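Local coordinates for protein 2-hydroxyisobutyryl-CoA synthetase (Aquincola tertiaricarbonis, PDB 6HDY) that is a CoA synthetase of the ANL superfamily, with an AMP-binding domain and a smaller C-terminal domain, at residues Lys261-Cys275 against Met285-Met297. Residues are numbered along the deposited sequence; the frame is centred on the assembly and turned at random.
Sequences KDRIEEAYGAKVYDC and MNVAGTEQSNDGM. With 8LQ ([[(2~{R},3~{S},4~{R},5~{R})-5-(6-aminopurin-9-yl)-3,4-bis(oxidanyl)oxolan-2-yl]methoxy-oxidanyl-phosphoryl] (3~{S})-3-oxidanylbutanoate), chain C.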
loop_
_atom_site.group_PDB
_atom_site.type_symbol
_atom_site.label_atom_id
_atom_site.label_comp_id
_atom_site.label_asym_id
_atom_site.label_seq_id
_atom_site.Cartn_x
_atom_site.Cartn_y
_atom_site.Cartn_z
ATOM N N LYS A 261 -14.788 -20.047 9.558
ATOM C CA LYS A 261 -15.463 -18.890 10.181
ATOM C C LYS A 261 -15.430 -18.995 11.720
ATOM O O LYS A 261 -15.076 -18.025 12.401
ATOM C CB LYS A 261 -16.914 -18.754 9.673
ATOM C CG LYS A 261 -17.555 -17.428 10.077
ATOM C CD LYS A 261 -19.065 -17.395 9.895
ATOM C CE LYS A 261 -19.576 -15.970 10.030
ATOM N NZ LYS A 261 -21.013 -15.872 9.679
ATOM N N ASP A 262 -15.777 -20.189 12.252
ATOM C CA ASP A 262 -15.811 -20.475 13.685
ATOM C C ASP A 262 -14.439 -20.364 14.329
ATOM O O ASP A 262 -14.337 -19.807 15.419
ATOM C CB ASP A 262 -16.486 -21.838 13.955
ATOM C CG ASP A 262 -17.943 -21.899 13.533
ATOM O OD1 ASP A 262 -18.528 -20.824 13.238
ATOM O OD2 ASP A 262 -18.508 -23.008 13.516
ATOM N N ARG A 263 -13.379 -20.839 13.640
ATOM C CA ARG A 263 -11.996 -20.721 14.127
ATOM C C ARG A 263 -11.565 -19.261 14.241
ATOM O O ARG A 263 -10.954 -18.889 15.241
ATOM C CB ARG A 263 -11.001 -21.499 13.240
ATOM C CG ARG A 263 -10.786 -22.944 13.696
ATOM C CD ARG A 263 -9.940 -23.733 12.712
ATOM N NE ARG A 263 -9.868 -25.153 13.065
ATOM C CZ ARG A 263 -8.756 -25.787 13.437
ATOM N NH1 ARG A 263 -7.596 -25.140 13.483
ATOM N NH2 ARG A 263 -8.794 -27.078 13.753
ATOM N N ILE A 264 -11.900 -18.428 13.245
ATOM C CA ILE A 264 -11.525 -17.006 13.243
ATOM C C ILE A 264 -12.294 -16.241 14.338
ATOM O O ILE A 264 -11.661 -15.562 15.146
ATOM C CB ILE A 264 -11.613 -16.338 11.842
ATOM C CG1 ILE A 264 -10.804 -17.143 10.789
ATOM C CG2 ILE A 264 -11.113 -14.879 11.912
ATOM C CD1 ILE A 264 -11.091 -16.804 9.339
ATOM N N GLU A 265 -13.631 -16.374 14.391
ATOM C CA GLU A 265 -14.454 -15.726 15.427
ATOM C C GLU A 265 -14.002 -16.114 16.852
ATOM O O GLU A 265 -13.971 -15.260 17.731
ATOM C CB GLU A 265 -15.946 -16.069 15.252
ATOM C CG GLU A 265 -16.563 -15.422 14.026
ATOM C CD GLU A 265 -18.075 -15.381 13.940
ATOM O OE1 GLU A 265 -18.743 -16.114 14.701
ATOM O OE2 GLU A 265 -18.595 -14.595 13.116
ATOM N N GLU A 266 -13.604 -17.377 17.061
ATOM C CA GLU A 266 -13.145 -17.843 18.382
ATOM C C GLU A 266 -11.783 -17.236 18.744
ATOM O O GLU A 266 -11.604 -16.780 19.877
ATOM C CB GLU A 266 -13.139 -19.394 18.474
ATOM C CG GLU A 266 -12.194 -19.996 19.511
ATOM C CD GLU A 266 -12.494 -19.717 20.976
ATOM O OE1 GLU A 266 -13.600 -20.074 21.444
ATOM O OE2 GLU A 266 -11.589 -19.201 21.673
ATOM N N ALA A 267 -10.833 -17.259 17.796
ATOM C CA ALA A 267 -9.475 -16.753 17.984
ATOM C C ALA A 267 -9.438 -15.267 18.334
ATOM O O ALA A 267 -8.587 -14.857 19.114
ATOM C CB ALA A 267 -8.639 -17.014 16.731
ATOM N N TYR A 268 -10.360 -14.472 17.766
ATOM C CA TYR A 268 -10.426 -13.023 17.971
ATOM C C TYR A 268 -11.538 -12.543 18.903
ATOM O O TYR A 268 -11.495 -11.396 19.343
ATOM C CB TYR A 268 -10.534 -12.306 16.615
ATOM C CG TYR A 268 -9.281 -12.407 15.775
ATOM C CD1 TYR A 268 -8.217 -11.529 15.966
ATOM C CD2 TYR A 268 -9.172 -13.358 14.762
ATOM C CE1 TYR A 268 -7.068 -11.602 15.176
ATOM C CE2 TYR A 268 -8.034 -13.429 13.955
ATOM C CZ TYR A 268 -6.981 -12.558 14.173
ATOM O OH TYR A 268 -5.852 -12.646 13.396
ATOM N N GLY A 269 -12.519 -13.402 19.180
ATOM C CA GLY A 269 -13.684 -13.067 20.002
ATOM C C GLY A 269 -14.495 -11.963 19.351
ATOM O O GLY A 269 -14.942 -11.033 20.023
ATOM N N ALA A 270 -14.628 -12.025 18.017
ATOM C CA ALA A 270 -15.299 -11.005 17.210
ATOM C C ALA A 270 -16.169 -11.659 16.151
ATOM O O ALA A 270 -16.122 -12.878 16.014
ATOM C CB ALA A 270 -14.246 -10.108 16.549
ATOM N N LYS A 271 -16.978 -10.868 15.421
ATOM C CA LYS A 271 -17.825 -11.368 14.330
ATOM C C LYS A 271 -17.041 -11.344 13.026
ATOM O O LYS A 271 -16.187 -10.482 12.845
ATOM C CB LYS A 271 -19.101 -10.525 14.179
ATOM C CG LYS A 271 -20.165 -10.875 15.210
ATOM C CD LYS A 271 -21.463 -10.127 14.981
ATOM C CE LYS A 271 -22.433 -10.861 14.094
ATOM N NZ LYS A 271 -23.830 -10.503 14.432
ATOM N N VAL A 272 -17.332 -12.298 12.125
ATOM C CA VAL A 272 -16.688 -12.389 10.822
ATOM C C VAL A 272 -17.724 -12.065 9.750
ATOM O O VAL A 272 -18.849 -12.533 9.834
ATOM C CB VAL A 272 -15.987 -13.765 10.604
ATOM C CG1 VAL A 272 -15.718 -14.031 9.120
ATOM C CG2 VAL A 272 -14.686 -13.847 11.399
ATOM N N TYR A 273 -17.357 -11.224 8.768
ATOM C CA TYR A 273 -18.245 -10.900 7.656
ATOM C C TYR A 273 -17.619 -11.286 6.358
ATOM O O TYR A 273 -16.417 -11.106 6.191
ATOM C CB TYR A 273 -18.635 -9.421 7.652
ATOM C CG TYR A 273 -19.410 -9.049 8.890
ATOM C CD1 TYR A 273 -20.623 -9.673 9.190
ATOM C CD2 TYR A 273 -18.884 -8.165 9.824
ATOM C CE1 TYR A 273 -21.324 -9.367 10.352
ATOM C CE2 TYR A 273 -19.593 -7.826 10.975
ATOM C CZ TYR A 273 -20.819 -8.419 11.228
ATOM O OH TYR A 273 -21.504 -8.119 12.375
ATOM N N ASP A 274 -18.433 -11.836 5.449
ATOM C CA ASP A 274 -18.022 -12.232 4.112
ATOM C C ASP A 274 -18.447 -11.129 3.127
ATOM O O ASP A 274 -19.548 -10.581 3.248
ATOM C CB ASP A 274 -18.664 -13.580 3.733
ATOM C CG ASP A 274 -18.077 -14.328 2.535
ATOM O OD1 ASP A 274 -16.900 -14.081 2.185
ATOM O OD2 ASP A 274 -18.762 -15.228 2.007
ATOM N N CYS A 275 -17.533 -10.770 2.204
ATOM C CA CYS A 275 -17.778 -9.822 1.113
ATOM C C CYS A 275 -16.863 -10.157 -0.063
ATOM O O CYS A 275 -15.931 -10.939 0.097
ATOM C CB CYS A 275 -17.654 -8.352 1.546
ATOM S SG CYS A 275 -15.970 -7.807 1.934
ATOM N N MET A 285 -17.554 -5.075 -2.852
ATOM C CA MET A 285 -18.377 -5.383 -1.681
ATOM C C MET A 285 -19.875 -5.472 -2.083
ATOM O O MET A 285 -20.713 -5.619 -1.210
ATOM C CB MET A 285 -18.145 -4.349 -0.543
ATOM C CG MET A 285 -16.774 -4.454 0.098
ATOM S SD MET A 285 -16.451 -3.298 1.463
ATOM C CE MET A 285 -17.471 -3.977 2.695
ATOM N N ASN A 286 -20.206 -5.438 -3.401
ATOM C CA ASN A 286 -21.587 -5.568 -3.929
ATOM C C ASN A 286 -22.271 -6.894 -3.478
ATOM O O ASN A 286 -23.484 -7.067 -3.586
ATOM C CB ASN A 286 -21.594 -5.412 -5.462
ATOM C CG ASN A 286 -20.975 -6.588 -6.180
ATOM O OD1 ASN A 286 -19.776 -6.772 -6.172
ATOM N ND2 ASN A 286 -21.777 -7.447 -6.774
ATOM N N VAL A 287 -21.462 -7.833 -3.008
ATOM C CA VAL A 287 -21.899 -9.075 -2.368
ATOM C C VAL A 287 -21.242 -9.021 -0.986
ATOM O O VAL A 287 -20.009 -8.877 -0.900
ATOM C CB VAL A 287 -21.668 -10.406 -3.145
ATOM C CG1 VAL A 287 -22.565 -10.488 -4.374
ATOM C CG2 VAL A 287 -20.201 -10.612 -3.512
ATOM N N ALA A 288 -22.072 -8.941 0.069
ATOM C CA ALA A 288 -21.590 -8.787 1.448
ATOM C C ALA A 288 -22.630 -9.098 2.491
ATOM O O ALA A 288 -23.780 -8.662 2.379
ATOM C CB ALA A 288 -21.062 -7.360 1.682
ATOM N N GLY A 289 -22.181 -9.744 3.556
ATOM C CA GLY A 289 -23.018 -10.018 4.721
ATOM C C GLY A 289 -23.230 -8.762 5.554
ATOM O O GLY A 289 -22.498 -7.765 5.412
ATOM N N THR A 290 -24.284 -8.771 6.387
ATOM C CA THR A 290 -24.594 -7.609 7.240
ATOM C C THR A 290 -24.508 -8.021 8.721
ATOM O O THR A 290 -24.356 -9.198 9.005
ATOM C CB THR A 290 -25.921 -6.955 6.831
ATOM O OG1 THR A 290 -26.988 -7.804 7.230
ATOM C CG2 THR A 290 -26.018 -6.668 5.341
ATOM N N GLU A 291 -24.551 -7.064 9.658
ATOM C CA GLU A 291 -24.477 -7.380 11.086
ATOM C C GLU A 291 -25.517 -8.430 11.539
ATOM O O GLU A 291 -25.158 -9.323 12.306
ATOM C CB GLU A 291 -24.540 -6.125 11.961
ATOM C CG GLU A 291 -24.233 -6.419 13.425
ATOM C CD GLU A 291 -24.206 -5.225 14.351
ATOM O OE1 GLU A 291 -24.492 -4.097 13.890
ATOM O OE2 GLU A 291 -23.878 -5.418 15.543
ATOM N N GLN A 292 -26.763 -8.346 11.026
ATOM C CA GLN A 292 -27.847 -9.276 11.357
ATOM C C GLN A 292 -27.892 -10.474 10.408
ATOM O O GLN A 292 -28.063 -11.594 10.881
ATOM C CB GLN A 292 -29.219 -8.580 11.469
ATOM C CG GLN A 292 -29.271 -7.388 12.466
ATOM C CD GLN A 292 -28.642 -6.105 11.920
ATOM O OE1 GLN A 292 -28.506 -5.910 10.709
ATOM N NE2 GLN A 292 -28.193 -5.219 12.802
ATOM N N SER A 293 -27.724 -10.260 9.085
ATOM C CA SER A 293 -27.661 -11.345 8.096
ATOM C C SER A 293 -26.170 -11.651 7.986
ATOM O O SER A 293 -25.532 -11.332 6.971
ATOM C CB SER A 293 -28.229 -10.872 6.759
ATOM O OG SER A 293 -29.490 -10.247 6.944
ATOM N N ASN A 294 -25.583 -12.146 9.093
ATOM C CA ASN A 294 -24.127 -12.340 9.220
ATOM C C ASN A 294 -23.589 -13.613 8.556
ATOM O O ASN A 294 -22.373 -13.757 8.469
ATOM C CB ASN A 294 -23.676 -12.255 10.695
ATOM C CG ASN A 294 -24.269 -13.338 11.552
ATOM O OD1 ASN A 294 -25.444 -13.668 11.434
ATOM N ND2 ASN A 294 -23.457 -13.957 12.387
ATOM N N ASP A 295 -24.465 -14.532 8.122
ATOM C CA ASP A 295 -24.013 -15.717 7.387
ATOM C C ASP A 295 -24.155 -15.464 5.881
ATOM O O ASP A 295 -25.177 -14.941 5.412
ATOM C CB ASP A 295 -24.729 -17.009 7.812
ATOM C CG ASP A 295 -24.497 -17.397 9.265
ATOM O OD1 ASP A 295 -23.319 -17.506 9.674
ATOM O OD2 ASP A 295 -25.491 -17.617 9.983
ATOM N N GLY A 296 -23.099 -15.786 5.154
ATOM C CA GLY A 296 -23.082 -15.593 3.716
ATOM C C GLY A 296 -23.073 -14.128 3.323
ATOM O O GLY A 296 -22.541 -13.272 4.049
ATOM N N MET A 297 -23.660 -13.831 2.153
ATOM C CA MET A 297 -23.643 -12.475 1.621
ATOM C C MET A 297 -24.949 -12.096 0.994
ATOM O O MET A 297 -25.609 -12.942 0.425
ATOM C CB MET A 297 -22.543 -12.344 0.545
ATOM C CG MET A 297 -21.137 -12.619 1.051
ATOM S SD MET A 297 -19.818 -12.371 -0.176
ATOM C CE MET A 297 -20.051 -13.755 -1.218
HETATM N N9 8LQ C . -13.255 -14.512 -4.249
HETATM C C8 8LQ C . -13.191 -13.208 -3.935
HETATM N N7 8LQ C . -13.936 -12.992 -2.856
HETATM C C5 8LQ C . -14.491 -14.164 -2.504
HETATM C C6 8LQ C . -15.280 -14.546 -1.475
HETATM N N6 8LQ C . -15.686 -13.622 -0.618
HETATM N N1 8LQ C . -15.687 -15.821 -1.327
HETATM C C2 8LQ C . -15.266 -16.806 -2.223
HETATM N N3 8LQ C . -14.397 -16.408 -3.228
HETATM C C4 8LQ C . -14.057 -15.104 -3.368
HETATM C CAA 8LQ C . -10.783 -7.418 -4.932
HETATM C CAZ 8LQ C . -11.572 -8.375 -4.000
HETATM O OAE 8LQ C . -10.741 -8.777 -2.914
HETATM C CAL 8LQ C . -12.067 -9.637 -4.732
HETATM C CAS 8LQ C . -10.898 -10.373 -5.400
HETATM O OAC 8LQ C . -10.151 -11.077 -4.726
HETATM O OAQ 8LQ C . -10.725 -10.108 -6.745
HETATM P PBC 8LQ C . -9.767 -10.977 -7.688
HETATM O OAH 8LQ C . -8.309 -10.735 -7.107
HETATM O OAD 8LQ C . -9.879 -10.629 -9.116
HETATM O "O5'" 8LQ C . -10.241 -12.466 -7.458
HETATM C "C5'" 8LQ C . -11.629 -12.733 -7.649
HETATM C "C4'" 8LQ C . -11.908 -14.184 -7.354
HETATM O "O4'" 8LQ C . -11.536 -14.476 -5.980
HETATM C "C3'" 8LQ C . -13.364 -14.367 -7.416
HETATM O "O3'" 8LQ C . -13.782 -14.628 -8.786
HETATM C "C2'" 8LQ C . -13.543 -15.581 -6.503
HETATM O "O2'" 8LQ C . -13.099 -16.831 -7.167
HETATM C "C1'" 8LQ C . -12.591 -15.241 -5.379
HETATM O O HOH W 1 -20.520 -15.848 6.648
HETATM O O HOH W 2 -20.943 -12.648 6.398
#
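With chi1 at -169°, K261 swings CG opposite the backbone nitrogen and its chain runs on extended, which carries NZ from helix 258-268 to the backbone of N294 and the carboxylate of D295; K271, bent at chi3, delivers its own NZ to E291. Both lysines thus tie the 285-297 segment to the helix and edge strand 271-274 of the five-stranded parallel sheet in the AMP-binding domain. K261 NZ donates to N294 O at 2.8 Å from above the carbonyl plane, and it forms a salt bridge with D295 OD1, met on the anti side of the carboxylate and tilted 33° out of its plane. A water that accepts from K261 NZ and G296 N extends this grip. K271 NZ, by contrast, lies in the carbonyl plane of E291 O, 2.8 Å away. Between the lysine contacts and the pocket, the Y273 ring presents its edge to N294, CE1 to CB being 3.7 Å, while its OH lies alongside E291 CG. At the strand end a single beta bridge pairs C275 with A288: G289 N donates to D274 O at 2.8 Å with an N-H...O angle of 169°, and CB of C275 packs on CB of A288. M297 runs obliquely across the D274 side chain, its CG 3.7 Å from OD2, and brings SD against C275 CA. A second water accepts from D274 N and can donate to N294 O and G296 O, which compete for its protons with other acceptors. S256 OG is hydrogen-bonded to OD2 of D274, a second-shell contact consistent with fixing the carboxylate's rotation. Two acceptors from the end of the edge strand then share the adenine amino group of the bound 8LQ: N6 donates to D274 OD1 at 3.1 Å and to the backbone O of C275 at 2.8 Å.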